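Local coordinates for protein Ceg4 (Legionella pneumophila subsp. pneumophila, PDB 6AOK) that acts as a magnesium-binding phosphotyrosine phosphatase of the HAD-like type, a bacterial effector that attenuates activation of host MAPK pathways, at residues A[17-25]-A[194-202]; A[32-42]-A[47-58]. All blocks are in the same frame, centred on the assembly; numbering follows the deposited sequence. Where two conformers were deposited one is given.

Contact 1. Residues A[17-25]-A[194-202]; sequences TDFDGTVTG and KNPGEFEWS. With MG (magnesium ion), chain B.
Thr22 meets Phe199 and Trp201 where the DxDx(T/V) loop of a HAD-like phosphatase domain leaves strand 13-17, and its side chain shows how one residue can serve both a metal site and a hydrophobic wall. Thr22 CB stands 4.1 Å from Phe199 CE1. From there the two branches part: with CG2 anti to the backbone N (OG1 at chi1 -62°), the Thr22 methyl is carried over one face of the Phe199 ring, 4.0 Å from the centroid, a CH-pi contact; the opposite face of the ring is covered by Lys194 CB. The same methyl also touches Trp201 CZ2. The other branch turns to the metal. OG1 donates to the anti lone pair of Asp18 OD2, the oxygen that binds magnesium, and so probably helps to orient this ligand. Asp20 O, three waters and Asp167 complete the magnesium shell, while Lys144 forms a salt bridge with Asp18 OD1.

The backbone of Thr22 is gripped too. Trp201 NE1 reaches Thr22 O at 3.2 Å, a bent bond (141° at the hydrogen) lying in the indole plane, and water 2 lies 2.9 Å from Thr22 O and accepts from Gly197 N. Val23 CG2 packs against Trp201 CZ2 at 4.0 Å. Within the type II turn of residues 195-198, Pro196 CA directs its hydrogen at Gly21 O, with 3.3 Å between carbon and oxygen.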
loop_
_atom_site.group_PDB
_atom_site.type_symbol
_atom_site.label_atom_id
_atom_site.label_comp_id
_atom_site.label_asym_id
_atom_site.label_seq_id
_atom_site.Cartn_x
_atom_site.Cartn_y
_atom_site.Cartn_z
ATOM N N THR A 17 2.375 1.096 -5.295
ATOM C CA THR A 17 1.961 -0.269 -5.010
ATOM C C THR A 17 0.441 -0.317 -4.893
ATOM O O THR A 17 -0.188 0.573 -4.306
ATOM C CB THR A 17 2.619 -0.805 -3.720
ATOM O OG1 THR A 17 2.192 -2.142 -3.501
ATOM C CG2 THR A 17 2.209 0.022 -2.532
ATOM N N ASP A 18 -0.144 -1.337 -5.487
ATOM C CA ASP A 18 -1.524 -1.707 -5.215
ATOM C C ASP A 18 -1.683 -2.114 -3.739
ATOM O O ASP A 18 -0.703 -2.385 -3.035
ATOM C CB ASP A 18 -1.909 -2.866 -6.163
ATOM C CG ASP A 18 -3.353 -3.309 -5.990
ATOM O OD1 ASP A 18 -4.263 -2.431 -5.919
ATOM O OD2 ASP A 18 -3.566 -4.539 -5.942
ATOM N N PHE A 19 -2.934 -2.125 -3.258
ATOM C CA PHE A 19 -3.182 -2.613 -1.902
ATOM C C PHE A 19 -3.764 -4.028 -1.916
ATOM O O PHE A 19 -3.053 -4.986 -1.572
ATOM C CB PHE A 19 -4.078 -1.619 -1.110
ATOM C CG PHE A 19 -4.307 -2.042 0.319
ATOM C CD1 PHE A 19 -3.293 -1.896 1.270
ATOM C CD2 PHE A 19 -5.536 -2.576 0.715
ATOM C CE1 PHE A 19 -3.483 -2.293 2.580
ATOM C CE2 PHE A 19 -5.724 -2.983 2.043
ATOM C CZ PHE A 19 -4.702 -2.831 2.966
ATOM N N ASP A 20 -5.030 -4.198 -2.322
ATOM C CA ASP A 20 -5.709 -5.494 -2.187
ATOM C C ASP A 20 -5.110 -6.507 -3.141
ATOM O O ASP A 20 -5.152 -6.293 -4.368
ATOM C CB ASP A 20 -7.198 -5.363 -2.501
ATOM C CG ASP A 20 -7.918 -4.439 -1.565
ATOM O OD1 ASP A 20 -8.004 -4.723 -0.330
ATOM O OD2 ASP A 20 -8.379 -3.391 -2.066
ATOM N N GLY A 21 -4.627 -7.637 -2.595
ATOM C CA GLY A 21 -4.050 -8.674 -3.408
ATOM C C GLY A 21 -2.588 -8.444 -3.744
ATOM O O GLY A 21 -1.963 -9.308 -4.352
ATOM N N THR A 22 -2.033 -7.317 -3.344
ATOM C CA THR A 22 -0.613 -7.045 -3.491
ATOM C C THR A 22 0.018 -6.931 -2.113
ATOM O O THR A 22 0.831 -7.781 -1.709
ATOM C CB THR A 22 -0.448 -5.754 -4.328
ATOM O OG1 THR A 22 -1.025 -5.965 -5.647
ATOM C CG2 THR A 22 1.032 -5.361 -4.440
ATOM N N VAL A 23 -0.376 -5.923 -1.351
ATOM C CA VAL A 23 -0.012 -5.859 0.061
ATOM C C VAL A 23 -0.799 -6.909 0.872
ATOM O O VAL A 23 -0.244 -7.565 1.756
ATOM C CB VAL A 23 -0.242 -4.420 0.582
ATOM C CG1 VAL A 23 0.023 -4.336 2.042
ATOM C CG2 VAL A 23 0.668 -3.361 -0.134
ATOM N N THR A 24 -2.090 -7.108 0.579
ATOM C CA THR A 24 -2.868 -8.150 1.245
ATOM C C THR A 24 -2.870 -9.398 0.409
ATOM O O THR A 24 -2.422 -9.393 -0.730
ATOM C CB THR A 24 -4.330 -7.740 1.499
ATOM O OG1 THR A 24 -5.071 -7.842 0.263
ATOM C CG2 THR A 24 -4.424 -6.396 2.060
ATOM N N GLY A 25 -3.450 -10.480 0.955
ATOM C CA GLY A 25 -3.536 -11.678 0.128
ATOM C C GLY A 25 -4.869 -11.931 -0.571
ATOM O O GLY A 25 -5.080 -13.028 -1.087
ATOM N N LYS A 194 2.448 -9.926 -9.867
ATOM C CA LYS A 194 2.373 -11.253 -9.282
ATOM C C LYS A 194 0.923 -11.533 -8.897
ATOM O O LYS A 194 0.126 -10.612 -8.709
ATOM C CB LYS A 194 3.292 -11.378 -8.045
ATOM C CG LYS A 194 4.721 -10.967 -8.275
ATOM C CD LYS A 194 5.307 -11.812 -9.346
ATOM C CE LYS A 194 6.811 -11.702 -9.362
ATOM N NZ LYS A 194 7.395 -12.635 -10.389
ATOM N N ASN A 195 0.584 -12.810 -8.765
ATOM C CA ASN A 195 -0.691 -13.186 -8.167
ATOM C C ASN A 195 -0.663 -12.953 -6.640
ATOM O O ASN A 195 0.411 -12.872 -6.040
ATOM C CB ASN A 195 -0.997 -14.656 -8.499
ATOM C CG ASN A 195 -1.117 -14.884 -9.997
ATOM O OD1 ASN A 195 -1.641 -14.040 -10.732
ATOM N ND2 ASN A 195 -0.592 -15.997 -10.463
ATOM N N PRO A 196 -1.835 -12.801 -6.005
ATOM C CA PRO A 196 -1.873 -12.564 -4.550
ATOM C C PRO A 196 -1.107 -13.632 -3.799
ATOM O O PRO A 196 -1.120 -14.802 -4.181
ATOM C CB PRO A 196 -3.367 -12.607 -4.218
ATOM C CG PRO A 196 -4.034 -12.083 -5.506
ATOM C CD PRO A 196 -3.159 -12.625 -6.643
ATOM N N GLY A 197 -0.392 -13.205 -2.749
ATOM C CA GLY A 197 0.455 -14.108 -1.994
ATOM C C GLY A 197 1.803 -14.405 -2.614
ATOM O O GLY A 197 2.629 -15.050 -1.963
ATOM N N GLU A 198 2.078 -13.928 -3.832
ATOM C CA GLU A 198 3.300 -14.310 -4.526
ATOM C C GLU A 198 4.293 -13.163 -4.678
ATOM O O GLU A 198 5.316 -13.325 -5.361
ATOM C CB GLU A 198 2.954 -14.914 -5.888
ATOM C CG GLU A 198 2.234 -16.241 -5.760
ATOM C CD GLU A 198 1.730 -16.816 -7.084
ATOM O OE1 GLU A 198 2.304 -16.483 -8.143
ATOM O OE2 GLU A 198 0.743 -17.606 -7.057
ATOM N N PHE A 199 4.035 -12.019 -4.055
ATOM C CA PHE A 199 5.024 -10.948 -4.015
ATOM C C PHE A 199 6.077 -11.254 -2.938
ATOM O O PHE A 199 5.722 -11.575 -1.795
ATOM C CB PHE A 199 4.344 -9.625 -3.722
ATOM C CG PHE A 199 3.477 -9.134 -4.835
ATOM C CD1 PHE A 199 2.125 -9.522 -4.908
ATOM C CD2 PHE A 199 3.994 -8.327 -5.817
ATOM C CE1 PHE A 199 1.293 -9.051 -5.961
ATOM C CE2 PHE A 199 3.153 -7.879 -6.872
ATOM C CZ PHE A 199 1.814 -8.237 -6.910
ATOM N N GLU A 200 7.359 -11.114 -3.293
ATOM C CA GLU A 200 8.482 -11.455 -2.415
ATOM C C GLU A 200 8.884 -10.214 -1.608
ATOM O O GLU A 200 9.949 -9.612 -1.787
ATOM C CB GLU A 200 9.651 -11.981 -3.239
ATOM C CG GLU A 200 9.351 -13.271 -3.982
ATOM C CD GLU A 200 10.559 -13.852 -4.751
ATOM O OE1 GLU A 200 11.725 -13.660 -4.305
ATOM O OE2 GLU A 200 10.326 -14.541 -5.776
ATOM N N TRP A 201 7.991 -9.820 -0.707
ATOM C CA TRP A 201 8.224 -8.610 0.068
ATOM C C TRP A 201 9.561 -8.644 0.791
ATOM O O TRP A 201 10.185 -7.593 0.991
ATOM C CB TRP A 201 7.084 -8.420 1.070
ATOM C CG TRP A 201 5.808 -8.020 0.388
ATOM C CD1 TRP A 201 4.701 -8.799 0.209
ATOM C CD2 TRP A 201 5.507 -6.750 -0.222
ATOM N NE1 TRP A 201 3.739 -8.097 -0.458
ATOM C CE2 TRP A 201 4.206 -6.839 -0.737
ATOM C CE3 TRP A 201 6.213 -5.538 -0.356
ATOM C CZ2 TRP A 201 3.569 -5.765 -1.378
ATOM C CZ3 TRP A 201 5.583 -4.466 -1.018
ATOM C CH2 TRP A 201 4.262 -4.598 -1.513
ATOM N N SER A 202 10.036 -9.829 1.206
ATOM C CA SER A 202 11.302 -9.797 1.930
ATOM C C SER A 202 12.467 -9.515 0.983
ATOM O O SER A 202 13.482 -8.908 1.390
ATOM C CB SER A 202 11.525 -11.094 2.699
ATOM O OG SER A 202 11.712 -12.154 1.790
HETATM MG MG MG B . -5.097 -5.736 -6.321
HETATM O O HOH W 1 -6.616 -4.388 -6.068
HETATM O O HOH W 2 -0.036 -10.583 -1.874
HETATM O O HOH W 3 -5.067 -4.958 -8.276
HETATM O O HOH W 4 -6.475 -7.268 -6.787
#

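Contact 2. Residues A[32-42]-A[47-58]; sequences VFTEFYQSLLQ and DVEQDYKNTPMK
Val32 fits against Tyr52 as a bump against a flat wall: its CG2 lies over one face of the phenol ring, 3.9 Å from the centroid, while CG1 reaches CD2. The opposite face carries Lys53 CB, so the ring is sandwiched between aliphatic groups. Beside it the Phe33 ring stands at a steep 77° to the Tyr52 plane, and Tyr37 brings CE1 to within 3.8 Å of Tyr52 CB.

A second hollow is filled by Leu41. Its CD1 points at Asp51 O, and Leu41 CD2 meets the methyl CE of selenomethionine Met57 at 3.6 Å; the bend at chi3 (-75°) helps bring that methyl against both Leu41 and the Tyr37 ring.

Polar side chains hold the two segments together by pairing with backbone groups. The amide of Gln38, folded over by its bend at chi2, accepts from Gln50 N through OE1 at 2.7 Å and gives NE2 to both Gln50 O and Val32 O, which fixes its rotation. Gln42 reaches out in extended form, its NE2 meeting Met57 O at 2.8 Å from above the carbonyl plane. Around the single beta bridge of Leu41 with Met57, Gln42 N bonds to Pro56 O and Lys58 N to Leu40 O, while Lys58 NZ donates to Ser39 O.

The loop 47-58 thus lies along one side of helix 35-39, while Leu40, just beyond, packs on helix 60-71, and Tyr37, Leu40 and Met57 all rest against Tyr118 of helix 116-125.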
loop_
_atom_site.group_PDB
_atom_site.type_symbol
_atom_site.label_atom_id
_atom_site.label_comp_id
_atom_site.label_asym_id
_atom_site.label_seq_id
_atom_site.Cartn_x
_atom_site.Cartn_y
_atom_site.Cartn_z
ATOM N N VAL A 32 -14.152 -6.369 -0.675
ATOM C CA VAL A 32 -14.986 -5.241 -0.264
ATOM C C VAL A 32 -16.448 -5.597 -0.177
ATOM O O VAL A 32 -17.216 -4.800 0.371
ATOM C CB VAL A 32 -14.814 -4.011 -1.179
ATOM C CG1 VAL A 32 -13.327 -3.518 -1.132
ATOM C CG2 VAL A 32 -15.312 -4.305 -2.619
ATOM N N PHE A 33 -16.844 -6.770 -0.660
ATOM C CA PHE A 33 -18.232 -7.219 -0.560
ATOM C C PHE A 33 -18.447 -8.252 0.538
ATOM O O PHE A 33 -19.562 -8.775 0.672
ATOM C CB PHE A 33 -18.676 -7.773 -1.925
ATOM C CG PHE A 33 -18.405 -6.788 -3.086
ATOM C CD1 PHE A 33 -19.139 -5.594 -3.179
ATOM C CD2 PHE A 33 -17.425 -7.031 -4.020
ATOM C CE1 PHE A 33 -18.890 -4.653 -4.229
ATOM C CE2 PHE A 33 -17.178 -6.112 -5.076
ATOM C CZ PHE A 33 -17.895 -4.949 -5.169
ATOM N N THR A 34 -17.421 -8.553 1.327
ATOM C CA THR A 34 -17.561 -9.513 2.411
ATOM C C THR A 34 -18.339 -8.899 3.569
ATOM O O THR A 34 -18.369 -7.672 3.745
ATOM C CB THR A 34 -16.181 -9.963 2.922
ATOM O OG1 THR A 34 -15.468 -8.819 3.448
ATOM C CG2 THR A 34 -15.391 -10.595 1.820
ATOM N N GLU A 35 -18.899 -9.774 4.430
ATOM C CA GLU A 35 -19.554 -9.238 5.625
ATOM C C GLU A 35 -18.567 -8.423 6.442
ATOM O O GLU A 35 -18.923 -7.363 6.959
ATOM C CB GLU A 35 -20.153 -10.329 6.507
ATOM C CG GLU A 35 -21.284 -11.096 5.890
ATOM C CD GLU A 35 -22.510 -10.232 5.621
ATOM O OE1 GLU A 35 -22.774 -9.265 6.349
ATOM O OE2 GLU A 35 -23.202 -10.528 4.644
ATOM N N PHE A 36 -17.312 -8.882 6.546
ATOM C CA PHE A 36 -16.362 -8.178 7.398
ATOM C C PHE A 36 -16.123 -6.757 6.923
ATOM O O PHE A 36 -16.257 -5.818 7.694
ATOM C CB PHE A 36 -15.029 -8.920 7.503
ATOM C CG PHE A 36 -14.018 -8.132 8.290
ATOM C CD1 PHE A 36 -14.262 -7.818 9.632
ATOM C CD2 PHE A 36 -12.885 -7.632 7.678
ATOM C CE1 PHE A 36 -13.336 -7.058 10.363
ATOM C CE2 PHE A 36 -11.933 -6.860 8.404
ATOM C CZ PHE A 36 -12.165 -6.584 9.739
ATOM N N TYR A 37 -15.803 -6.567 5.649
ATOM C CA TYR A 37 -15.606 -5.208 5.158
ATOM C C TYR A 37 -16.879 -4.372 5.314
ATOM O O TYR A 37 -16.836 -3.191 5.714
ATOM C CB TYR A 37 -15.197 -5.264 3.697
ATOM C CG TYR A 37 -14.772 -3.945 3.113
ATOM C CD1 TYR A 37 -15.715 -3.021 2.648
ATOM C CD2 TYR A 37 -13.425 -3.628 3.026
ATOM C CE1 TYR A 37 -15.294 -1.797 2.112
ATOM C CE2 TYR A 37 -12.993 -2.430 2.482
ATOM C CZ TYR A 37 -13.920 -1.523 2.037
ATOM O OH TYR A 37 -13.488 -0.321 1.522
ATOM N N GLN A 38 -18.013 -4.952 4.967
ATOM C CA GLN A 38 -19.269 -4.200 5.036
ATOM C C GLN A 38 -19.596 -3.814 6.467
ATOM O O GLN A 38 -20.231 -2.770 6.705
ATOM C CB GLN A 38 -20.409 -5.033 4.425
ATOM C CG GLN A 38 -20.207 -5.175 2.877
ATOM C CD GLN A 38 -20.609 -3.915 2.138
ATOM O OE1 GLN A 38 -21.588 -3.241 2.486
ATOM N NE2 GLN A 38 -19.930 -3.640 1.089
ATOM N N SER A 39 -19.188 -4.638 7.439
ATOM C CA SER A 39 -19.414 -4.311 8.855
ATOM C C SER A 39 -18.651 -3.075 9.303
ATOM O O SER A 39 -18.970 -2.501 10.366
ATOM C CB SER A 39 -19.031 -5.511 9.752
ATOM O OG SER A 39 -17.586 -5.619 9.916
ATOM N N LEU A 40 -17.640 -2.648 8.539
ATOM C CA LEU A 40 -16.910 -1.440 8.905
ATOM C C LEU A 40 -17.609 -0.171 8.433
ATOM O O LEU A 40 -17.121 0.928 8.727
ATOM C CB LEU A 40 -15.495 -1.453 8.307
ATOM C CG LEU A 40 -14.639 -2.690 8.628
ATOM C CD1 LEU A 40 -13.378 -2.702 7.799
ATOM C CD2 LEU A 40 -14.254 -2.636 10.114
ATOM N N LEU A 41 -18.695 -0.276 7.674
ATOM C CA LEU A 41 -19.381 0.918 7.179
ATOM C C LEU A 41 -20.493 1.324 8.140
ATOM O O LEU A 41 -21.197 0.480 8.675
ATOM C CB LEU A 41 -19.952 0.669 5.773
ATOM C CG LEU A 41 -18.906 0.115 4.763
ATOM C CD1 LEU A 41 -19.606 -0.223 3.397
ATOM C CD2 LEU A 41 -17.804 1.143 4.534
ATOM N N GLN A 42 -20.663 2.632 8.336
ATOM C CA GLN A 42 -21.820 3.120 9.070
ATOM C C GLN A 42 -23.102 2.610 8.416
ATOM O O GLN A 42 -23.188 2.522 7.190
ATOM C CB GLN A 42 -21.805 4.657 9.084
ATOM C CG GLN A 42 -20.599 5.215 9.864
ATOM C CD GLN A 42 -20.580 6.728 9.810
ATOM O OE1 GLN A 42 -21.638 7.363 9.849
ATOM N NE2 GLN A 42 -19.394 7.310 9.679
ATOM N N ASP A 47 -25.800 -9.128 5.926
ATOM C CA ASP A 47 -26.257 -9.671 4.651
ATOM C C ASP A 47 -26.861 -8.603 3.744
ATOM O O ASP A 47 -27.662 -8.926 2.837
ATOM C CB ASP A 47 -27.266 -10.807 4.882
ATOM C CG ASP A 47 -27.228 -11.824 3.790
ATOM O OD1 ASP A 47 -26.157 -11.941 3.130
ATOM O OD2 ASP A 47 -28.284 -12.472 3.567
ATOM N N VAL A 48 -26.532 -7.326 3.993
ATOM C CA VAL A 48 -26.856 -6.222 3.097
ATOM C C VAL A 48 -25.554 -5.569 2.695
ATOM O O VAL A 48 -24.689 -5.361 3.546
ATOM C CB VAL A 48 -27.784 -5.180 3.748
ATOM C CG1 VAL A 48 -28.065 -4.051 2.743
ATOM C CG2 VAL A 48 -29.110 -5.843 4.234
ATOM N N GLU A 49 -25.394 -5.265 1.419
ATOM C CA GLU A 49 -24.204 -4.554 0.963
ATOM C C GLU A 49 -24.530 -3.091 0.686
ATOM O O GLU A 49 -25.556 -2.781 0.103
ATOM C CB GLU A 49 -23.632 -5.217 -0.303
ATOM C CG GLU A 49 -22.915 -6.534 -0.023
ATOM C CD GLU A 49 -22.994 -7.505 -1.195
ATOM O OE1 GLU A 49 -22.884 -7.052 -2.344
ATOM O OE2 GLU A 49 -23.211 -8.717 -0.972
ATOM N N GLN A 50 -23.640 -2.197 1.105
ATOM C CA GLN A 50 -23.737 -0.788 0.778
ATOM C C GLN A 50 -22.595 -0.454 -0.160
ATOM O O GLN A 50 -21.612 -1.188 -0.225
ATOM C CB GLN A 50 -23.641 0.080 2.041
ATOM C CG GLN A 50 -24.754 -0.228 3.054
ATOM C CD GLN A 50 -24.621 0.724 4.223
ATOM O OE1 GLN A 50 -25.333 1.747 4.273
ATOM N NE2 GLN A 50 -23.674 0.418 5.166
ATOM N N ASP A 51 -22.720 0.653 -0.888
ATOM C CA ASP A 51 -21.642 1.071 -1.768
ATOM C C ASP A 51 -20.416 0.905 -0.894
ATOM O O ASP A 51 -20.422 1.328 0.262
ATOM C CB ASP A 51 -21.813 2.530 -2.184
ATOM C CG ASP A 51 -20.654 3.036 -3.020
ATOM O OD1 ASP A 51 -19.566 2.424 -2.963
ATOM O OD2 ASP A 51 -20.829 4.046 -3.731
ATOM N N TYR A 52 -19.362 0.295 -1.420
ATOM C CA TYR A 52 -18.184 0.054 -0.575
ATOM C C TYR A 52 -17.282 1.261 -0.532
ATOM O O TYR A 52 -16.530 1.449 0.434
ATOM C CB TYR A 52 -17.370 -1.169 -1.033
ATOM C CG TYR A 52 -16.443 -0.861 -2.191
ATOM C CD1 TYR A 52 -16.900 -0.965 -3.500
ATOM C CD2 TYR A 52 -15.149 -0.404 -1.969
ATOM C CE1 TYR A 52 -16.085 -0.636 -4.584
ATOM C CE2 TYR A 52 -14.323 -0.058 -3.048
ATOM C CZ TYR A 52 -14.796 -0.194 -4.343
ATOM O OH TYR A 52 -13.949 0.142 -5.416
ATOM N N LYS A 53 -17.370 2.109 -1.533
ATOM C CA LYS A 53 -16.340 3.119 -1.729
ATOM C C LYS A 53 -16.734 4.423 -1.068
ATOM O O LYS A 53 -15.879 5.115 -0.527
ATOM C CB LYS A 53 -16.093 3.302 -3.236
ATOM C CG LYS A 53 -15.087 4.416 -3.658
ATOM C CD LYS A 53 -13.702 3.853 -3.865
ATOM C CE LYS A 53 -12.738 4.995 -4.330
ATOM N NZ LYS A 53 -11.543 4.323 -4.706
ATOM N N ASN A 54 -18.017 4.751 -1.070
ATOM C CA ASN A 54 -18.456 6.085 -0.685
ATOM C C ASN A 54 -19.304 6.120 0.571
ATOM O O ASN A 54 -19.481 7.198 1.128
ATOM C CB ASN A 54 -19.254 6.734 -1.819
ATOM C CG ASN A 54 -18.417 6.875 -3.074
ATOM O OD1 ASN A 54 -17.312 7.442 -3.029
ATOM N ND2 ASN A 54 -18.907 6.313 -4.187
ATOM N N THR A 55 -19.803 4.996 1.039
ATOM C CA THR A 55 -20.542 5.007 2.297
ATOM C C THR A 55 -19.595 5.392 3.441
ATOM O O THR A 55 -18.494 4.830 3.537
ATOM C CB THR A 55 -21.149 3.624 2.557
ATOM O OG1 THR A 55 -22.008 3.253 1.462
ATOM C CG2 THR A 55 -21.985 3.639 3.880
ATOM N N PRO A 56 -19.978 6.317 4.334
ATOM C CA PRO A 56 -19.047 6.715 5.402
ATOM C C PRO A 56 -18.656 5.521 6.263
ATOM O O PRO A 56 -19.454 4.615 6.538
ATOM C CB PRO A 56 -19.837 7.775 6.187
ATOM C CG PRO A 56 -20.764 8.417 5.132
ATOM C CD PRO A 56 -21.177 7.187 4.299
HETATM N N MSE A 57 -17.391 5.479 6.626
HETATM C CA MSE A 57 -16.877 4.359 7.404
HETATM C C MSE A 57 -17.046 4.639 8.879
HETATM O O MSE A 57 -17.113 5.799 9.299
HETATM C CB MSE A 57 -15.391 4.109 7.076
HETATM C CG MSE A 57 -14.853 2.821 7.644
HETATM SE SE MSE A 57 -13.353 2.077 6.604
HETATM C CE MSE A 57 -14.256 1.355 5.068
ATOM N N LYS A 58 -17.188 3.578 9.683
ATOM C CA LYS A 58 -17.201 3.756 11.131
ATOM C C LYS A 58 -15.913 4.444 11.577
ATOM O O LYS A 58 -14.882 4.395 10.903
ATOM C CB LYS A 58 -17.360 2.396 11.832
ATOM C CG LYS A 58 -18.835 1.904 11.739
ATOM C CD LYS A 58 -19.035 0.493 12.182
ATOM C CE LYS A 58 -20.496 0.027 11.967
ATOM N NZ LYS A 58 -20.570 -1.445 12.334
HETATM O O HOH W 5 -22.939 -7.446 3.876
HETATM O O HOH W 6 -23.851 -10.048 1.617
HETATM O O HOH W 7 -22.369 -2.134 4.951
#

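The two contacts illustrate how an outlying part is set beside a metal-bearing core. The centre of contact 1 lies about 9 Å from the centre of the chain, and this contact joins the magnesium loop to the C-terminal segment; contact 2, its centre about 20 Å out, belongs to the chain inserted after that loop. Their centres are 23 Å apart and their nearest atoms about 5 Å, without touching. The approach is made by Val32, whose side chain is, between nearest atoms, about 5 Å from that of Asp20 and about 10 Å from the magnesium ion. Asn114 connects them, hydrogen-bonding both Asp20 and Tyr37; with Val32 so close, these residues may border the active site.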